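Local structure of putative 6-phosphogluconolactonase (Neisseria gonorrhoeae, 3LHI) at residues 3-8 and 197-202; 16-21 and 227-232. The protein probably hydrolyses 6-phosphogluconolactone to 6-phosphogluconate, the second step of the oxidative pentose phosphate pathway. One frame throughout, in Å; residues are numbered along the deposited sequence. Where two conformers were deposited one is given.

Interaction 1: residues 3-8 and 197-202; sequences FVWHEY and EKKAVF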
loop_
_atom_site.group_PDB
_atom_site.type_symbol
_atom_site.label_atom_id
_atom_site.label_comp_id
_atom_site.label_asym_id
_atom_site.label_seq_id
_atom_site.Cartn_x
_atom_site.Cartn_y
_atom_site.Cartn_z
ATOM N N PHE A 3 -10.585 -5.839 13.190
ATOM C CA PHE A 3 -9.146 -5.949 12.915
ATOM C C PHE A 3 -8.478 -6.819 14.002
ATOM O O PHE A 3 -9.058 -7.042 15.071
ATOM C CB PHE A 3 -8.466 -4.569 12.827
ATOM C CG PHE A 3 -8.527 -3.763 14.088
ATOM C CD1 PHE A 3 -7.562 -3.919 15.073
ATOM C CD2 PHE A 3 -9.540 -2.804 14.275
ATOM C CE1 PHE A 3 -7.602 -3.129 16.246
ATOM C CE2 PHE A 3 -9.587 -2.036 15.441
ATOM C CZ PHE A 3 -8.625 -2.206 16.424
ATOM N N VAL A 4 -7.267 -7.298 13.723
ATOM C CA VAL A 4 -6.443 -8.026 14.673
ATOM C C VAL A 4 -5.190 -7.181 15.035
ATOM O O VAL A 4 -4.500 -6.736 14.134
ATOM C CB VAL A 4 -5.953 -9.325 14.078
ATOM C CG1 VAL A 4 -5.153 -10.064 15.149
ATOM C CG2 VAL A 4 -7.113 -10.184 13.490
ATOM N N TRP A 5 -4.905 -6.982 16.327
ATOM C CA TRP A 5 -3.822 -6.110 16.804
ATOM C C TRP A 5 -2.599 -6.910 17.236
ATOM O O TRP A 5 -2.692 -7.807 18.088
ATOM C CB TRP A 5 -4.299 -5.215 17.958
ATOM C CG TRP A 5 -3.290 -4.183 18.473
ATOM C CD1 TRP A 5 -2.488 -4.289 19.628
ATOM C CD2 TRP A 5 -3.014 -2.884 17.937
ATOM N NE1 TRP A 5 -1.728 -3.150 19.779
ATOM C CE2 TRP A 5 -2.046 -2.263 18.788
ATOM C CE3 TRP A 5 -3.506 -2.160 16.850
ATOM C CZ2 TRP A 5 -1.544 -0.989 18.544
ATOM C CZ3 TRP A 5 -2.997 -0.875 16.624
ATOM C CH2 TRP A 5 -2.019 -0.317 17.456
ATOM N N HIS A 6 -1.455 -6.619 16.618
ATOM C CA HIS A 6 -0.163 -7.184 17.004
ATOM C C HIS A 6 0.780 -6.057 17.429
ATOM O O HIS A 6 1.075 -5.192 16.647
ATOM C CB HIS A 6 0.477 -7.910 15.815
ATOM C CG HIS A 6 -0.392 -8.939 15.172
ATOM N ND1 HIS A 6 -0.248 -10.286 15.419
ATOM C CD2 HIS A 6 -1.399 -8.834 14.269
ATOM C CE1 HIS A 6 -1.139 -10.964 14.704
ATOM N NE2 HIS A 6 -1.846 -10.102 13.991
ATOM N N GLU A 7 1.254 -6.098 18.684
ATOM C CA GLU A 7 2.129 -5.082 19.220
ATOM C C GLU A 7 3.510 -5.665 19.550
ATOM O O GLU A 7 3.595 -6.799 20.045
ATOM C CB GLU A 7 1.484 -4.437 20.463
ATOM C CG GLU A 7 2.377 -3.465 21.215
ATOM C CD GLU A 7 1.581 -2.439 21.979
ATOM O OE1 GLU A 7 0.321 -2.579 22.011
ATOM O OE2 GLU A 7 2.224 -1.496 22.521
ATOM N N TYR A 8 4.573 -4.928 19.240
ATOM C CA TYR A 8 5.948 -5.358 19.511
ATOM C C TYR A 8 6.590 -4.208 20.267
ATOM O O TYR A 8 6.058 -3.103 20.231
ATOM C CB TYR A 8 6.650 -5.658 18.162
ATOM C CG TYR A 8 5.848 -6.666 17.353
ATOM C CD1 TYR A 8 4.769 -6.264 16.544
ATOM C CD2 TYR A 8 6.109 -8.020 17.453
ATOM C CE1 TYR A 8 4.004 -7.210 15.847
ATOM C CE2 TYR A 8 5.349 -8.956 16.782
ATOM C CZ TYR A 8 4.311 -8.557 15.979
ATOM O OH TYR A 8 3.581 -9.514 15.314
ATOM N N GLU A 197 2.021 8.360 18.629
ATOM C CA GLU A 197 1.217 9.383 17.900
ATOM C C GLU A 197 0.314 8.670 16.915
ATOM O O GLU A 197 -0.909 8.857 16.927
ATOM C CB GLU A 197 2.073 10.415 17.145
ATOM C CG GLU A 197 1.170 11.405 16.317
ATOM C CD GLU A 197 1.906 12.584 15.676
ATOM O OE1 GLU A 197 3.146 12.685 15.838
ATOM O OE2 GLU A 197 1.217 13.420 14.996
ATOM N N LYS A 198 0.915 7.756 16.171
ATOM C CA LYS A 198 0.103 6.902 15.265
ATOM C C LYS A 198 -0.823 5.961 16.002
ATOM O O LYS A 198 -1.928 5.717 15.537
ATOM C CB LYS A 198 0.944 6.193 14.233
ATOM C CG LYS A 198 1.407 7.204 13.186
ATOM C CD LYS A 198 2.149 6.557 12.113
ATOM C CE LYS A 198 2.677 7.534 11.066
ATOM N NZ LYS A 198 3.177 6.672 9.964
ATOM N N LYS A 199 -0.427 5.416 17.167
ATOM C CA LYS A 199 -1.401 4.593 17.914
ATOM C C LYS A 199 -2.603 5.447 18.317
ATOM O O LYS A 199 -3.732 4.981 18.222
ATOM C CB LYS A 199 -0.836 3.827 19.131
ATOM C CG LYS A 199 -1.901 2.866 19.769
ATOM C CD LYS A 199 -1.364 1.995 20.903
ATOM C CE LYS A 199 -2.467 1.147 21.542
ATOM N NZ LYS A 199 -3.582 1.969 22.109
ATOM N N ALA A 200 -2.373 6.702 18.696
ATOM C CA ALA A 200 -3.507 7.583 19.101
ATOM C C ALA A 200 -4.485 7.896 17.953
ATOM O O ALA A 200 -5.709 7.716 18.070
ATOM C CB ALA A 200 -2.997 8.882 19.788
ATOM N N VAL A 201 -3.917 8.175 16.792
ATOM C CA VAL A 201 -4.713 8.404 15.590
ATOM C C VAL A 201 -5.439 7.133 15.149
ATOM O O VAL A 201 -6.632 7.163 14.817
ATOM C CB VAL A 201 -3.799 8.902 14.490
ATOM C CG1 VAL A 201 -4.568 8.992 13.150
ATOM C CG2 VAL A 201 -3.190 10.253 14.871
ATOM N N PHE A 202 -4.721 6.001 15.146
ATOM C CA PHE A 202 -5.369 4.722 14.926
ATOM C C PHE A 202 -6.585 4.506 15.866
ATOM O O PHE A 202 -7.668 4.071 15.417
ATOM C CB PHE A 202 -4.381 3.561 15.061
ATOM C CG PHE A 202 -5.012 2.246 14.864
ATOM C CD1 PHE A 202 -5.111 1.681 13.597
ATOM C CD2 PHE A 202 -5.566 1.561 15.931
ATOM C CE1 PHE A 202 -5.741 0.497 13.419
ATOM C CE2 PHE A 202 -6.210 0.348 15.739
ATOM C CZ PHE A 202 -6.277 -0.187 14.455
#

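Interaction 2: residues 16-21 and 227-232; sequences QSLADA and HVFYAE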
loop_
_atom_site.group_PDB
_atom_site.type_symbol
_atom_site.label_atom_id
_atom_site.label_comp_id
_atom_site.label_asym_id
_atom_site.label_seq_id
_atom_site.Cartn_x
_atom_site.Cartn_y
_atom_site.Cartn_z
ATOM N N GLN A 16 10.116 -8.303 11.134
ATOM C CA GLN A 16 10.272 -9.702 10.841
ATOM C C GLN A 16 8.943 -10.439 10.938
ATOM O O GLN A 16 8.621 -11.307 10.110
ATOM C CB GLN A 16 11.319 -10.383 11.744
ATOM C CG GLN A 16 11.551 -11.808 11.360
ATOM C CD GLN A 16 12.246 -11.963 9.987
ATOM O OE1 GLN A 16 13.315 -11.358 9.760
ATOM N NE2 GLN A 16 11.633 -12.718 9.077
ATOM N N SER A 17 8.164 -10.099 11.959
ATOM C CA SER A 17 6.890 -10.754 12.190
ATOM C C SER A 17 5.861 -10.413 11.087
ATOM O O SER A 17 5.056 -11.253 10.711
ATOM C CB SER A 17 6.343 -10.367 13.562
ATOM O OG SER A 17 7.127 -10.909 14.605
ATOM N N LEU A 18 5.905 -9.189 10.572
ATOM C CA LEU A 18 5.075 -8.795 9.427
ATOM C C LEU A 18 5.559 -9.545 8.185
ATOM O O LEU A 18 4.754 -10.072 7.427
ATOM C CB LEU A 18 5.115 -7.286 9.239
ATOM C CG LEU A 18 4.266 -6.758 8.075
ATOM C CD1 LEU A 18 2.810 -7.193 8.150
ATOM C CD2 LEU A 18 4.433 -5.256 7.967
ATOM N N ALA A 19 6.874 -9.602 7.961
ATOM C CA ALA A 19 7.389 -10.349 6.813
ATOM C C ALA A 19 6.928 -11.821 6.847
ATOM O O ALA A 19 6.579 -12.411 5.826
ATOM C CB ALA A 19 8.913 -10.254 6.759
ATOM N N ASP A 20 6.961 -12.411 8.045
ATOM C CA ASP A 20 6.585 -13.808 8.207
ATOM C C ASP A 20 5.106 -13.978 7.826
ATOM O O ASP A 20 4.739 -14.906 7.096
ATOM C CB ASP A 20 6.803 -14.287 9.632
ATOM C CG ASP A 20 8.263 -14.387 10.025
ATOM O OD1 ASP A 20 9.163 -14.330 9.176
ATOM O OD2 ASP A 20 8.471 -14.497 11.286
ATOM N N ALA A 21 4.246 -13.090 8.316
ATOM C CA ALA A 21 2.810 -13.180 8.054
ATOM C C ALA A 21 2.504 -12.920 6.588
ATOM O O ALA A 21 1.645 -13.588 6.004
ATOM C CB ALA A 21 2.026 -12.208 8.961
ATOM N N HIS A 227 -5.088 -6.788 9.447
ATOM C CA HIS A 227 -4.086 -7.324 10.388
ATOM C C HIS A 227 -3.106 -6.166 10.694
ATOM O O HIS A 227 -2.370 -5.763 9.805
ATOM C CB HIS A 227 -3.384 -8.508 9.713
ATOM C CG HIS A 227 -4.323 -9.565 9.218
ATOM N ND1 HIS A 227 -4.752 -10.586 10.040
ATOM C CD2 HIS A 227 -4.929 -9.755 8.011
ATOM C CE1 HIS A 227 -5.579 -11.372 9.363
ATOM N NE2 HIS A 227 -5.702 -10.895 8.128
ATOM N N VAL A 228 -3.121 -5.639 11.931
ATOM C CA VAL A 228 -2.411 -4.431 12.281
ATOM C C VAL A 228 -1.138 -4.804 13.072
ATOM O O VAL A 228 -1.213 -5.574 14.043
ATOM C CB VAL A 228 -3.279 -3.428 13.078
ATOM C CG1 VAL A 228 -2.460 -2.148 13.310
ATOM C CG2 VAL A 228 -4.643 -3.172 12.368
ATOM N N PHE A 229 0.004 -4.344 12.575
ATOM C CA PHE A 229 1.306 -4.587 13.182
ATOM C C PHE A 229 1.854 -3.278 13.666
ATOM O O PHE A 229 2.164 -2.398 12.865
ATOM C CB PHE A 229 2.282 -5.245 12.193
ATOM C CG PHE A 229 2.011 -6.700 11.948
ATOM C CD1 PHE A 229 0.868 -7.137 11.273
ATOM C CD2 PHE A 229 2.867 -7.650 12.437
ATOM C CE1 PHE A 229 0.611 -8.470 11.125
ATOM C CE2 PHE A 229 2.616 -9.017 12.248
ATOM C CZ PHE A 229 1.467 -9.420 11.606
ATOM N N TYR A 230 2.037 -3.164 14.979
ATOM C CA TYR A 230 2.421 -1.900 15.601
ATOM C C TYR A 230 3.690 -2.088 16.389
ATOM O O TYR A 230 3.816 -3.064 17.116
ATOM C CB TYR A 230 1.323 -1.456 16.567
ATOM C CG TYR A 230 1.701 -0.294 17.440
ATOM C CD1 TYR A 230 1.802 0.979 16.923
ATOM C CD2 TYR A 230 2.013 -0.473 18.778
ATOM C CE1 TYR A 230 2.146 2.042 17.704
ATOM C CE2 TYR A 230 2.400 0.607 19.560
ATOM C CZ TYR A 230 2.490 1.845 19.019
ATOM O OH TYR A 230 2.853 2.954 19.766
ATOM N N ALA A 231 4.599 -1.135 16.260
ATOM C CA ALA A 231 5.819 -1.108 17.056
ATOM C C ALA A 231 5.865 0.211 17.772
ATOM O O ALA A 231 5.534 1.242 17.212
ATOM C CB ALA A 231 7.053 -1.244 16.148
ATOM N N GLU A 232 6.321 0.197 19.018
ATOM C CA GLU A 232 6.377 1.466 19.715
ATOM C C GLU A 232 7.483 2.311 19.096
ATOM O O GLU A 232 8.446 1.915 18.382
ATOM C CB GLU A 232 6.529 1.355 21.251
ATOM C CG GLU A 232 6.992 0.044 21.703
ATOM C CD GLU A 232 7.284 0.009 23.182
ATOM O OE1 GLU A 232 8.119 0.833 23.657
ATOM O OE2 GLU A 232 6.683 -0.861 23.847
ATOM O OXT GLU A 232 7.368 3.505 19.302
#

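Interaction 1: residues 3-8 and 197-202
Phe202 meets Phe3 with its edge and Trp5 with one face, and the three side chains form an aromatic cluster between the strand 3-8 and the helix segment 197-202. Toward Phe3 the pair is T-shaped: the edge of Phe202 meets the Phe3 face, with CZ over the ring centre and the planes at 85°. The closest pair there is Phe3 CZ and Phe202 CE2, 3.6 Å apart. Trp5 lies against a face of the same phenylalanine, its CZ3 3.5 Å from Phe202 CE2 and displaced toward the rim; this pair is oblique, neither a stack nor edge-to-face. Phe202 reaches this far because its CG stands anti to the backbone N (chi1 179°), which extends the ring from the helix toward the strand. Lys199, one turn earlier, lays CG, CD and CE obliquely along the CZ2-CH2 side of the six-membered ring, CE 3.8 Å from Trp5 CZ2. In the conformer given, the chain turns at its end and NZ makes a salt bridge with Asp203 on the same helix.

The indole is steered from its own strand. Trp5 NE1 donates to Glu7 OE1 over 3.1 Å, almost straight at 177° and in the ring plane, although the carboxylate is met on its anti side and out of its own plane. Phe202 also touches Leu191 and Ile193 of strand 188-194, and Val228 of strand 226-231 touches Phe3 and Trp5.

Helix 196-206 lies in the beta-alpha-beta crossover from strand 188-194 to its parallel neighbour 226-231. Its segment runs nearly antiparallel to strand 3-8, their axes 13.1 Å apart at closest, a gap spanned by long side chains. Adhesion is therefore aromatic and aliphatic, with the indole N-H and, in this conformer, the lysine ammonium each bonded within its own element.

Interaction 2: residues 16-21 and 227-232
Phe229 projects from the strand 227-231 toward the helix segment 16-21 and carries the strand's side of this contact. Its CB leaves the strand toward the helix, and CG, anti to the carbonyl carbon (chi1 -75°), starts the ring. Phe229 CG has Leu18 CD1 3.9 Å away. On one flank Phe229 CD1 approaches Leu18 CD1 to 3.7 Å; the same methyl lies above CD1, CE1 and CG, offset toward the rim. This is a CH-pi contact: Leu18 CD1 sits over one face, 3.9 Å from the ring centroid and 18° off its normal. On the other flank Phe229 CD2 packs against Leu18 CB at 3.9 Å, while Phe229 CE2 comes within 3.6 Å of Ser17 O. That carbonyl approaches the ring obliquely and is already engaged in the helix, accepting from Ala21 N. At the tip, Phe229 CZ touches Ala21 CB at 3.9 Å. The ring thus spans one helical turn from Ser17 to Ala21.

The segments run nearly antiparallel, their axes 9.6 Å apart at closest, with Leu18 and Phe229 nearest in register. Phe190 of the adjoining strand 188-194 touches Leu18, Ala21 and Phe229, and His6 of strand 3-8 stacks on the Phe229 ring. Helix 11-33 packs on this face of the sheet beside helix 47-54, with Leu18 touching both the sheet and Phe49 of that helix, a layered alpha/beta arrangement.

In the fold
Both interactions are built on the paired parallel strands 3-8 and 226-231, but they pack helices on opposite faces of the sheet: helix 196-206 in interaction 1, helix 11-33 in interaction 2. His6 joins them, its backbone N and O probably hydrogen-bonding to Val228 O and Tyr230 N, each over 2.8 Å. Each contact is partly buried. In interaction 1 only Phe202 is buried, and the partly exposed Phe3, Trp5 and Lys199 bridge a wider gap with large aromatic groups and a lysine chain. The segment axes approach more closely in interaction 2, which is more core-like: buried Phe229 and Leu18 meet through a small methyl-on-ring contact.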